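Local coordinates for NAD-dependent protein deacylase 2 (Archaeoglobus fulgidus, PDB 1YC2) that removes acetyl groups from protein lysines using NAD, including the N-terminal lysine of the chromatin protein Alba, whose DNA binding it thereby strengthens, at residues V20-G25 with V97-I102. Sequence-based numbering, arbitrary orientation.
With NAD (nicotinamide-adenine-dinucleotide), chain J; NCA (nicotinamide), chain K.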
loop_
_atom_site.group_PDB
_atom_site.type_symbol
_atom_site.label_atom_id
_atom_site.label_comp_id
_atom_site.label_asym_id
_atom_site.label_seq_id
_atom_site.Cartn_x
_atom_site.Cartn_y
_atom_site.Cartn_z
ATOM N N VAL A 20 10.371 4.295 -0.530
ATOM C CA VAL A 20 9.125 4.607 -1.232
ATOM C C VAL A 20 7.880 4.313 -0.392
ATOM O O VAL A 20 7.727 3.214 0.134
ATOM C CB VAL A 20 9.000 3.791 -2.530
ATOM C CG1 VAL A 20 7.800 4.265 -3.327
ATOM C CG2 VAL A 20 10.261 3.905 -3.345
ATOM N N PHE A 21 7.001 5.304 -0.255
ATOM C CA PHE A 21 5.754 5.131 0.488
ATOM C C PHE A 21 4.675 5.123 -0.577
ATOM O O PHE A 21 4.701 5.952 -1.476
ATOM C CB PHE A 21 5.501 6.297 1.444
ATOM C CG PHE A 21 4.201 6.190 2.187
ATOM C CD1 PHE A 21 4.122 5.472 3.378
ATOM C CD2 PHE A 21 3.040 6.743 1.659
ATOM C CE1 PHE A 21 2.902 5.298 4.036
ATOM C CE2 PHE A 21 1.804 6.580 2.300
ATOM C CZ PHE A 21 1.737 5.852 3.491
ATOM N N THR A 22 3.720 4.205 -0.481
ATOM C CA THR A 22 2.666 4.116 -1.489
ATOM C C THR A 22 1.273 3.941 -0.914
ATOM O O THR A 22 1.090 3.338 0.142
ATOM C CB THR A 22 2.928 2.948 -2.457
ATOM O OG1 THR A 22 2.790 1.706 -1.758
ATOM C CG2 THR A 22 4.343 3.038 -3.026
ATOM N N GLY A 23 0.289 4.478 -1.626
ATOM C CA GLY A 23 -1.088 4.376 -1.193
ATOM C C GLY A 23 -1.914 3.742 -2.288
ATOM O O GLY A 23 -1.355 3.215 -3.248
ATOM N N ALA A 24 -3.237 3.808 -2.157
ATOM C CA ALA A 24 -4.150 3.210 -3.129
ATOM C C ALA A 24 -3.934 3.688 -4.556
ATOM O O ALA A 24 -4.225 2.963 -5.511
ATOM C CB ALA A 24 -5.606 3.471 -2.715
ATOM N N GLY A 25 -3.434 4.909 -4.705
ATOM C CA GLY A 25 -3.209 5.444 -6.034
ATOM C C GLY A 25 -2.232 4.653 -6.888
ATOM O O GLY A 25 -2.321 4.684 -8.115
ATOM N N VAL A 97 10.161 -0.383 0.911
ATOM C CA VAL A 97 8.879 0.085 0.433
ATOM C C VAL A 97 7.937 0.052 1.624
ATOM O O VAL A 97 7.833 -0.955 2.313
ATOM C CB VAL A 97 8.271 -0.832 -0.639
ATOM C CG1 VAL A 97 6.867 -0.348 -0.980
ATOM C CG2 VAL A 97 9.142 -0.846 -1.877
ATOM N N ILE A 98 7.281 1.170 1.886
ATOM C CA ILE A 98 6.311 1.246 2.964
ATOM C C ILE A 98 4.987 1.457 2.245
ATOM O O ILE A 98 4.850 2.386 1.446
ATOM C CB ILE A 98 6.577 2.448 3.892
ATOM C CG1 ILE A 98 8.012 2.395 4.414
ATOM C CG2 ILE A 98 5.599 2.428 5.047
ATOM C CD1 ILE A 98 8.391 3.603 5.251
ATOM N N THR A 99 4.015 0.596 2.503
ATOM C CA THR A 99 2.735 0.750 1.831
ATOM C C THR A 99 1.574 0.634 2.795
ATOM O O THR A 99 1.712 0.061 3.874
ATOM C CB THR A 99 2.543 -0.316 0.716
ATOM O OG1 THR A 99 1.378 -0.000 -0.052
ATOM C CG2 THR A 99 2.358 -1.711 1.328
ATOM N N GLN A 100 0.438 1.195 2.389
ATOM C CA GLN A 100 -0.793 1.135 3.164
ATOM C C GLN A 100 -1.741 0.160 2.484
ATOM O O GLN A 100 -2.800 -0.158 3.021
ATOM C CB GLN A 100 -1.461 2.509 3.252
ATOM C CG GLN A 100 -0.944 3.343 4.404
ATOM C CD GLN A 100 -1.757 4.601 4.648
ATOM O OE1 GLN A 100 -1.497 5.340 5.604
ATOM N NE2 GLN A 100 -2.740 4.854 3.791
ATOM N N ASN A 101 -1.360 -0.306 1.300
ATOM C CA ASN A 101 -2.186 -1.242 0.550
ATOM C C ASN A 101 -2.097 -2.649 1.135
ATOM O O ASN A 101 -1.108 -3.010 1.758
ATOM C CB ASN A 101 -1.748 -1.276 -0.916
ATOM C CG ASN A 101 -1.795 0.087 -1.565
ATOM O OD1 ASN A 101 -2.548 0.960 -1.135
ATOM N ND2 ASN A 101 -1.003 0.276 -2.617
ATOM N N ILE A 102 -3.135 -3.444 0.923
ATOM C CA ILE A 102 -3.171 -4.812 1.425
ATOM C C ILE A 102 -3.164 -5.787 0.252
ATOM O O ILE A 102 -3.380 -6.980 0.438
ATOM C CB ILE A 102 -4.464 -5.070 2.211
ATOM C CG1 ILE A 102 -5.663 -4.890 1.271
ATOM C CG2 ILE A 102 -4.546 -4.139 3.405
ATOM C CD1 ILE A 102 -7.005 -5.120 1.900
HETATM P PA NAD J . -6.323 7.674 -0.759
HETATM O O1A NAD J . -6.643 8.628 0.327
HETATM O O2A NAD J . -7.440 7.095 -1.565
HETATM O O5B NAD J . -5.252 8.407 -1.686
HETATM C C5B NAD J . -4.807 7.876 -2.981
HETATM C C4B NAD J . -4.177 9.025 -3.763
HETATM O O4B NAD J . -3.748 8.448 -5.055
HETATM C C3B NAD J . -5.133 10.210 -4.154
HETATM O O3B NAD J . -4.616 11.453 -3.588
HETATM C C2B NAD J . -5.203 10.235 -5.675
HETATM O O2B NAD J . -5.335 11.467 -6.298
HETATM C C1B NAD J . -3.939 9.434 -6.059
HETATM N N9A NAD J . -4.089 8.684 -7.306
HETATM C C8A NAD J . -5.182 8.142 -7.972
HETATM N N7A NAD J . -4.860 7.518 -9.092
HETATM C C5A NAD J . -3.528 7.605 -9.237
HETATM C C6A NAD J . -2.573 7.111 -10.264
HETATM N N6A NAD J . -2.952 6.421 -11.322
HETATM N N1A NAD J . -1.245 7.430 -10.026
HETATM C C2A NAD J . -0.786 8.129 -8.970
HETATM N N3A NAD J . -1.644 8.617 -7.969
HETATM C C4A NAD J . -3.010 8.333 -8.140
HETATM O O3 NAD J . -5.514 6.455 -0.167
HETATM P PN NAD J . -4.219 6.385 0.799
HETATM O O1N NAD J . -3.395 7.585 0.590
HETATM O O2N NAD J . -3.628 5.033 0.574
HETATM O O5D NAD J . -4.942 6.526 2.240
HETATM C C5D NAD J . -5.820 5.457 2.694
HETATM C C4D NAD J . -6.246 5.655 4.100
HETATM O O4D NAD J . -6.578 7.088 4.341
HETATM C C3D NAD J . -7.537 4.868 4.481
HETATM O O3D NAD J . -7.414 4.293 5.799
HETATM C C2D NAD J . -8.658 5.932 4.415
HETATM O O2D NAD J . -9.781 5.596 5.184
HETATM C C1D NAD J . -7.914 7.241 4.882
HETATM N N1N NAD J . -8.501 8.526 4.347
HETATM C C2N NAD J . -9.489 9.190 5.181
HETATM C C3N NAD J . -10.065 10.342 4.818
HETATM C C7N NAD J . -11.110 11.027 5.692
HETATM O O7N NAD J . -11.357 12.244 5.486
HETATM N N7N NAD J . -11.748 10.318 6.647
HETATM C C4N NAD J . -9.688 10.993 3.500
HETATM C C5N NAD J . -8.672 10.315 2.629
HETATM C C6N NAD J . -8.100 9.091 3.076
HETATM N N1 NCA K . -8.486 0.712 -1.541
HETATM C C2 NCA K . -7.220 0.137 -2.032
HETATM C C3 NCA K . -6.566 -0.948 -1.335
HETATM C C4 NCA K . -7.281 -1.401 -0.114
HETATM C C5 NCA K . -8.513 -0.849 0.373
HETATM C C6 NCA K . -9.111 0.215 -0.356
HETATM C C7 NCA K . -5.225 -1.610 -1.802
HETATM O O7 NCA K . -4.751 -2.534 -1.130
HETATM N N7 NCA K . -4.623 -1.192 -2.884
#
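V20-T22 and V97-T99 run side by side as neighbouring parallel strands, their axes 18° apart, joined by backbone hydrogen bonds from I98 N to V20 O (2.7 Å), from T22 N to I98 O and, past the end of the second strand, from Q100 N to T22 O. They belong to the parallel sheet of the sirtuin Rossmann-fold domain and illustrate how such a fold builds its nucleotide site where strands give way to loops. On one face the F21 ring, with CG placed opposite the backbone N (chi1 178°), lays CD1 against I98 CG2 at 3.8 Å, while CZ meets Q100 CG. On the other, the hydroxyls T22 OG1 and T99 OG1 share a 2.8 Å hydrogen bond. T22 OG1 is also hydrogen-bonded to H106 NE2, and T99 OG1 accepts N101 N in an ST turn, fixing the bend beyond the strand. N101 ND2 then reaches back to G23 O, approaching from above the carbonyl plane at 3.0 Å. Both loops serve ligands: A24 N donates to NAD O2N (3.0 Å), and the extended Q100 side chain adds weak bonds from NE2 to O2N and O5D. The separate nicotinamide, also hydrogen-bonded to D103, accepts I102 N through its amide oxygen O7 at 2.8 Å.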